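Long-range contacts in serine protease pet (Escherichia coli, PDB 4OM9), which probably cleaves host proteins such as alpha-fodrin as a secreted serine protease enterotoxin of the autotransporter family: residues A[386-391]-A[406-411]; A[395-400]-A[420-425]. All coordinates share one frame; numbering follows the deposited sequence.

Interaction 1: residues A[386-391]-A[406-411]; sequences VILGAQ and VQLNAE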
loop_
_atom_site.group_PDB
_atom_site.type_symbol
_atom_site.label_atom_id
_atom_site.label_comp_id
_atom_site.label_asym_id
_atom_site.label_seq_id
_atom_site.Cartn_x
_atom_site.Cartn_y
_atom_site.Cartn_z
ATOM N N VAL A 386 -18.441 20.306 0.003
ATOM C CA VAL A 386 -18.718 21.339 0.957
ATOM C C VAL A 386 -17.482 22.241 0.983
ATOM O O VAL A 386 -16.357 21.782 1.227
ATOM C CB VAL A 386 -19.044 20.775 2.340
ATOM C CG1 VAL A 386 -19.201 21.917 3.367
ATOM C CG2 VAL A 386 -20.318 19.945 2.267
ATOM N N ILE A 387 -17.692 23.515 0.670
ATOM C CA ILE A 387 -16.600 24.453 0.600
ATOM C C ILE A 387 -16.593 25.328 1.844
ATOM O O ILE A 387 -17.609 25.885 2.230
ATOM C CB ILE A 387 -16.695 25.334 -0.649
ATOM C CG1 ILE A 387 -16.815 24.463 -1.906
ATOM C CG2 ILE A 387 -15.473 26.285 -0.728
ATOM C CD1 ILE A 387 -17.085 25.262 -3.190
ATOM N N LEU A 388 -15.447 25.415 2.491
ATOM C CA LEU A 388 -15.329 26.222 3.685
ATOM C C LEU A 388 -14.853 27.577 3.260
ATOM O O LEU A 388 -13.708 27.714 2.849
ATOM C CB LEU A 388 -14.361 25.585 4.668
ATOM C CG LEU A 388 -14.622 24.100 4.883
ATOM C CD1 LEU A 388 -13.635 23.499 5.889
ATOM C CD2 LEU A 388 -16.071 23.889 5.344
ATOM N N GLY A 389 -15.736 28.574 3.328
ATOM C CA GLY A 389 -15.397 29.910 2.875
ATOM C C GLY A 389 -15.123 30.879 4.006
ATOM O O GLY A 389 -14.946 32.071 3.773
ATOM N N ALA A 390 -15.066 30.376 5.234
ATOM C CA ALA A 390 -14.881 31.258 6.387
ATOM C C ALA A 390 -13.906 30.665 7.400
ATOM O O ALA A 390 -13.682 29.452 7.411
ATOM C CB ALA A 390 -16.236 31.554 7.055
ATOM N N GLN A 391 -13.321 31.522 8.238
ATOM C CA GLN A 391 -12.520 31.054 9.363
ATOM C C GLN A 391 -13.377 30.172 10.281
ATOM O O GLN A 391 -14.480 30.555 10.656
ATOM C CB GLN A 391 -11.918 32.226 10.150
ATOM C CG GLN A 391 -11.344 31.821 11.513
ATOM C CD GLN A 391 -10.062 32.588 11.915
ATOM O OE1 GLN A 391 -8.975 31.999 12.021
ATOM N NE2 GLN A 391 -10.194 33.886 12.163
ATOM N N VAL A 406 -14.519 17.869 1.050
ATOM C CA VAL A 406 -14.449 19.092 1.822
ATOM C C VAL A 406 -13.303 19.968 1.297
ATOM O O VAL A 406 -12.157 19.514 1.185
ATOM C CB VAL A 406 -14.246 18.794 3.302
ATOM C CG1 VAL A 406 -14.044 20.110 4.089
ATOM C CG2 VAL A 406 -15.422 18.036 3.831
ATOM N N GLN A 407 -13.604 21.221 0.977
ATOM C CA GLN A 407 -12.631 22.071 0.319
ATOM C C GLN A 407 -12.401 23.389 1.046
ATOM O O GLN A 407 -13.335 24.151 1.263
ATOM C CB GLN A 407 -13.051 22.370 -1.126
ATOM C CG GLN A 407 -12.061 23.321 -1.811
ATOM C CD GLN A 407 -12.468 23.729 -3.199
ATOM O OE1 GLN A 407 -13.251 24.662 -3.374
ATOM N NE2 GLN A 407 -11.925 23.053 -4.199
ATOM N N LEU A 408 -11.146 23.654 1.402
ATOM C CA LEU A 408 -10.772 24.905 2.051
ATOM C C LEU A 408 -10.801 26.072 1.083
ATOM O O LEU A 408 -10.301 25.962 -0.028
ATOM C CB LEU A 408 -9.384 24.786 2.667
ATOM C CG LEU A 408 -9.209 23.550 3.543
ATOM C CD1 LEU A 408 -7.920 23.626 4.330
ATOM C CD2 LEU A 408 -10.379 23.412 4.485
ATOM N N ASN A 409 -11.376 27.198 1.505
ATOM C CA ASN A 409 -11.426 28.385 0.654
ATOM C C ASN A 409 -11.370 29.683 1.453
ATOM O O ASN A 409 -12.061 30.650 1.138
ATOM C CB ASN A 409 -12.687 28.361 -0.203
ATOM C CG ASN A 409 -12.612 29.310 -1.387
ATOM O OD1 ASN A 409 -11.617 29.354 -2.107
ATOM N ND2 ASN A 409 -13.668 30.089 -1.584
ATOM N N ALA A 410 -10.557 29.696 2.505
ATOM C CA ALA A 410 -10.364 30.885 3.339
ATOM C C ALA A 410 -9.243 30.552 4.302
ATOM O O ALA A 410 -8.861 29.396 4.400
ATOM C CB ALA A 410 -11.660 31.268 4.093
ATOM N N GLU A 411 -8.714 31.539 5.010
ATOM C CA GLU A 411 -7.631 31.280 5.958
ATOM C C GLU A 411 -8.197 30.668 7.228
ATOM O O GLU A 411 -9.256 31.077 7.686
ATOM C CB GLU A 411 -6.864 32.563 6.296
ATOM C CG GLU A 411 -6.472 33.420 5.096
ATOM C CD GLU A 411 -5.134 33.021 4.480
ATOM O OE1 GLU A 411 -4.071 33.515 4.953
ATOM O OE2 GLU A 411 -5.155 32.223 3.513
#

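Interaction 2: residues A[395-400]-A[420-425]; sequences NNIYVA and AGIFFT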
loop_
_atom_site.group_PDB
_atom_site.type_symbol
_atom_site.label_atom_id
_atom_site.label_comp_id
_atom_site.label_asym_id
_atom_site.label_seq_id
_atom_site.Cartn_x
_atom_site.Cartn_y
_atom_site.Cartn_z
ATOM N N ASN A 395 -17.624 23.936 13.584
ATOM C CA ASN A 395 -16.877 23.624 14.781
ATOM C C ASN A 395 -16.152 22.256 14.598
ATOM O O ASN A 395 -14.941 22.154 14.810
ATOM C CB ASN A 395 -17.806 23.645 15.993
ATOM C CG ASN A 395 -18.371 25.060 16.274
ATOM O OD1 ASN A 395 -17.759 26.071 15.915
ATOM N ND2 ASN A 395 -19.538 25.123 16.904
ATOM N N ASN A 396 -16.903 21.246 14.155
ATOM C CA ASN A 396 -16.395 19.913 13.834
ATOM C C ASN A 396 -17.010 19.398 12.548
ATOM O O ASN A 396 -18.204 19.592 12.324
ATOM C CB ASN A 396 -16.706 18.920 14.953
ATOM C CG ASN A 396 -16.032 19.283 16.246
ATOM O OD1 ASN A 396 -14.834 19.077 16.403
ATOM N ND2 ASN A 396 -16.798 19.837 17.186
ATOM N N ILE A 397 -16.209 18.720 11.722
ATOM C CA ILE A 397 -16.704 18.111 10.498
ATOM C C ILE A 397 -16.564 16.578 10.499
ATOM O O ILE A 397 -15.505 16.038 10.862
ATOM C CB ILE A 397 -15.979 18.687 9.284
ATOM C CG1 ILE A 397 -16.229 20.189 9.202
ATOM C CG2 ILE A 397 -16.425 17.982 7.998
ATOM C CD1 ILE A 397 -15.349 20.914 8.227
ATOM N N TYR A 398 -17.634 15.888 10.092
ATOM C CA TYR A 398 -17.659 14.428 9.984
ATOM C C TYR A 398 -17.879 14.056 8.532
ATOM O O TYR A 398 -18.863 14.461 7.918
ATOM C CB TYR A 398 -18.733 13.859 10.897
ATOM C CG TYR A 398 -19.224 12.419 10.729
ATOM C CD1 TYR A 398 -20.291 12.130 9.885
ATOM C CD2 TYR A 398 -18.709 11.377 11.521
ATOM C CE1 TYR A 398 -20.800 10.844 9.788
ATOM C CE2 TYR A 398 -19.197 10.071 11.418
ATOM C CZ TYR A 398 -20.254 9.818 10.546
ATOM O OH TYR A 398 -20.799 8.568 10.423
ATOM N N VAL A 399 -16.907 13.338 7.973
ATOM C CA VAL A 399 -16.924 12.950 6.574
ATOM C C VAL A 399 -17.146 11.448 6.489
ATOM O O VAL A 399 -16.351 10.666 7.028
ATOM C CB VAL A 399 -15.624 13.337 5.884
ATOM C CG1 VAL A 399 -15.711 13.134 4.375
ATOM C CG2 VAL A 399 -15.286 14.789 6.229
ATOM N N ALA A 400 -18.231 11.046 5.838
ATOM C CA ALA A 400 -18.580 9.629 5.772
ATOM C C ALA A 400 -18.927 9.136 4.366
ATOM O O ALA A 400 -19.418 9.892 3.521
ATOM C CB ALA A 400 -19.747 9.339 6.716
ATOM N N ALA A 420 -7.830 19.305 14.047
ATOM C CA ALA A 420 -8.326 20.415 13.222
ATOM C C ALA A 420 -9.821 20.252 12.951
ATOM O O ALA A 420 -10.341 20.695 11.916
ATOM C CB ALA A 420 -7.552 20.509 11.918
ATOM N N GLY A 421 -10.500 19.591 13.884
ATOM C CA GLY A 421 -11.941 19.459 13.849
ATOM C C GLY A 421 -12.534 18.781 12.627
ATOM O O GLY A 421 -13.641 19.125 12.224
ATOM N N ILE A 422 -11.817 17.822 12.042
ATOM C CA ILE A 422 -12.389 17.035 10.963
ATOM C C ILE A 422 -12.080 15.538 11.153
ATOM O O ILE A 422 -11.020 15.126 11.655
ATOM C CB ILE A 422 -11.916 17.564 9.579
ATOM C CG1 ILE A 422 -12.610 16.803 8.439
ATOM C CG2 ILE A 422 -10.387 17.565 9.460
ATOM C CD1 ILE A 422 -12.590 17.515 7.101
ATOM N N PHE A 423 -13.063 14.726 10.805
ATOM C CA PHE A 423 -13.076 13.320 11.166
ATOM C C PHE A 423 -13.656 12.585 9.986
ATOM O O PHE A 423 -14.640 13.033 9.400
ATOM C CB PHE A 423 -13.893 13.075 12.445
ATOM C CG PHE A 423 -13.436 13.904 13.619
ATOM C CD1 PHE A 423 -13.854 15.228 13.763
ATOM C CD2 PHE A 423 -12.566 13.371 14.566
ATOM C CE1 PHE A 423 -13.402 16.006 14.826
ATOM C CE2 PHE A 423 -12.113 14.141 15.632
ATOM C CZ PHE A 423 -12.532 15.456 15.763
ATOM N N PHE A 424 -13.018 11.475 9.624
ATOM C CA PHE A 424 -13.395 10.707 8.461
ATOM C C PHE A 424 -13.703 9.297 8.907
ATOM O O PHE A 424 -12.776 8.600 9.297
ATOM C CB PHE A 424 -12.270 10.661 7.429
ATOM C CG PHE A 424 -11.615 11.995 7.129
ATOM C CD1 PHE A 424 -10.676 12.539 7.988
ATOM C CD2 PHE A 424 -11.882 12.658 5.941
ATOM C CE1 PHE A 424 -10.072 13.760 7.701
ATOM C CE2 PHE A 424 -11.261 13.872 5.636
ATOM C CZ PHE A 424 -10.371 14.431 6.518
ATOM N N THR A 425 -14.979 8.874 8.886
ATOM C CA THR A 425 -15.286 7.474 9.172
ATOM C C THR A 425 -15.064 6.605 7.969
ATOM O O THR A 425 -14.425 7.005 7.006
ATOM C CB THR A 425 -16.743 7.190 9.566
ATOM O OG1 THR A 425 -17.567 8.324 9.309
ATOM C CG2 THR A 425 -16.871 6.710 10.990
#

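Interaction 1: residues A[386-391]-A[406-411]
L388 reaches with its CD1 branch across to the next strand, where this methyl meets CD2 of L408 at 3.5 Å and CG1 of V406 at 3.9 Å. The two leucines lie alongside each other and point the same way, whereas V406 is crossed at a slant. All three residues are buried. I387 and Q407 stand on the other surface of the sheet, side by side: the extended chain of Q407 (chi1 177°) brings OE1 to 3.8 Å from CG2 of I387, and NE2 is engaged by D432 on the following strand. The same CG2 methyl rests against CB of N409 at 3.5 Å. Strands 385-388 and 404-408 are parallel neighbours in successive coils of the right-handed beta-helix of an autotransporter passenger domain, with the leucines and valines turned into its interior. V386 O accepts from Q407 N at 2.8 Å, and Q407 O in turn accepts from L388 N at 2.8 Å, so the backbone of Q407 is gripped on both its N and O. Past the strands both chains turn, and the bond from N409 N to L388 O is weak and bent (126°). The methyl CB of A410 then packs on the backbone of G389, 3.4 Å from its O.

Interaction 2: residues A[395-400]-A[420-425]
V399 and F424 lie side by side with their side chains pointing the same way, CB of V399 being 3.8 Å from CD2 of the ring. On the same surface I422 crosses both V399 and I397 at a slant: its CG1 is anti to the backbone N (chi1 -175°), which carries CD1 to 3.9 Å from CG2 of V399 while CG1 itself faces CB of I397. On the other surface the F423 ring presents its edge to the neighbouring strand, with I397 O in the ring plane 3.4 Å from CD1. OD1 of N396 also lies near that edge, its amide plane turned 51° from the ring. Y398 and T425 cross, bringing OG1 of T425 within 3.2 Å of CE2 of the tyrosine ring. The tyrosine OH is held by E113 and by the backbone N of S87, and K380 makes a cation-pi contact with the ring. Backbone hydrogen bonds between the parallel strands fix this register: I397 N to G421 O, F423 N to I397 O, V399 N to F423 O at 2.7 Å, and T425 N to V399 O at 2.9 Å. G421, whose O receives the first of these, adopts a positive phi (59°). Aliphatic and aromatic residues repeated in line on parallel strands, one coil above the next, are characteristic of the right-handed beta-helix of autotransporter passengers.

The centres of interactions 1 and 2 are 14 Å apart, and their segments alternate along the chain: 386-391, 395-400, 406-411, 420-425. Strands 385-388 and 397-399 follow each other, then 404-408 and 422-424, so the two contacts join the same pair of consecutive coils on two different parallel sheets of the beta-helix. The sheets meet inside it, where L388 CD1 packs on I397 CD1 at 3.9 Å and V406 CG2 on V399 CG2 at 4.0 Å. V406 also touches I422. Backbone bonds within each sheet thus join successive coils, while the apolar packing between the sheets fills the interior of the helix in the stem of the passenger domain.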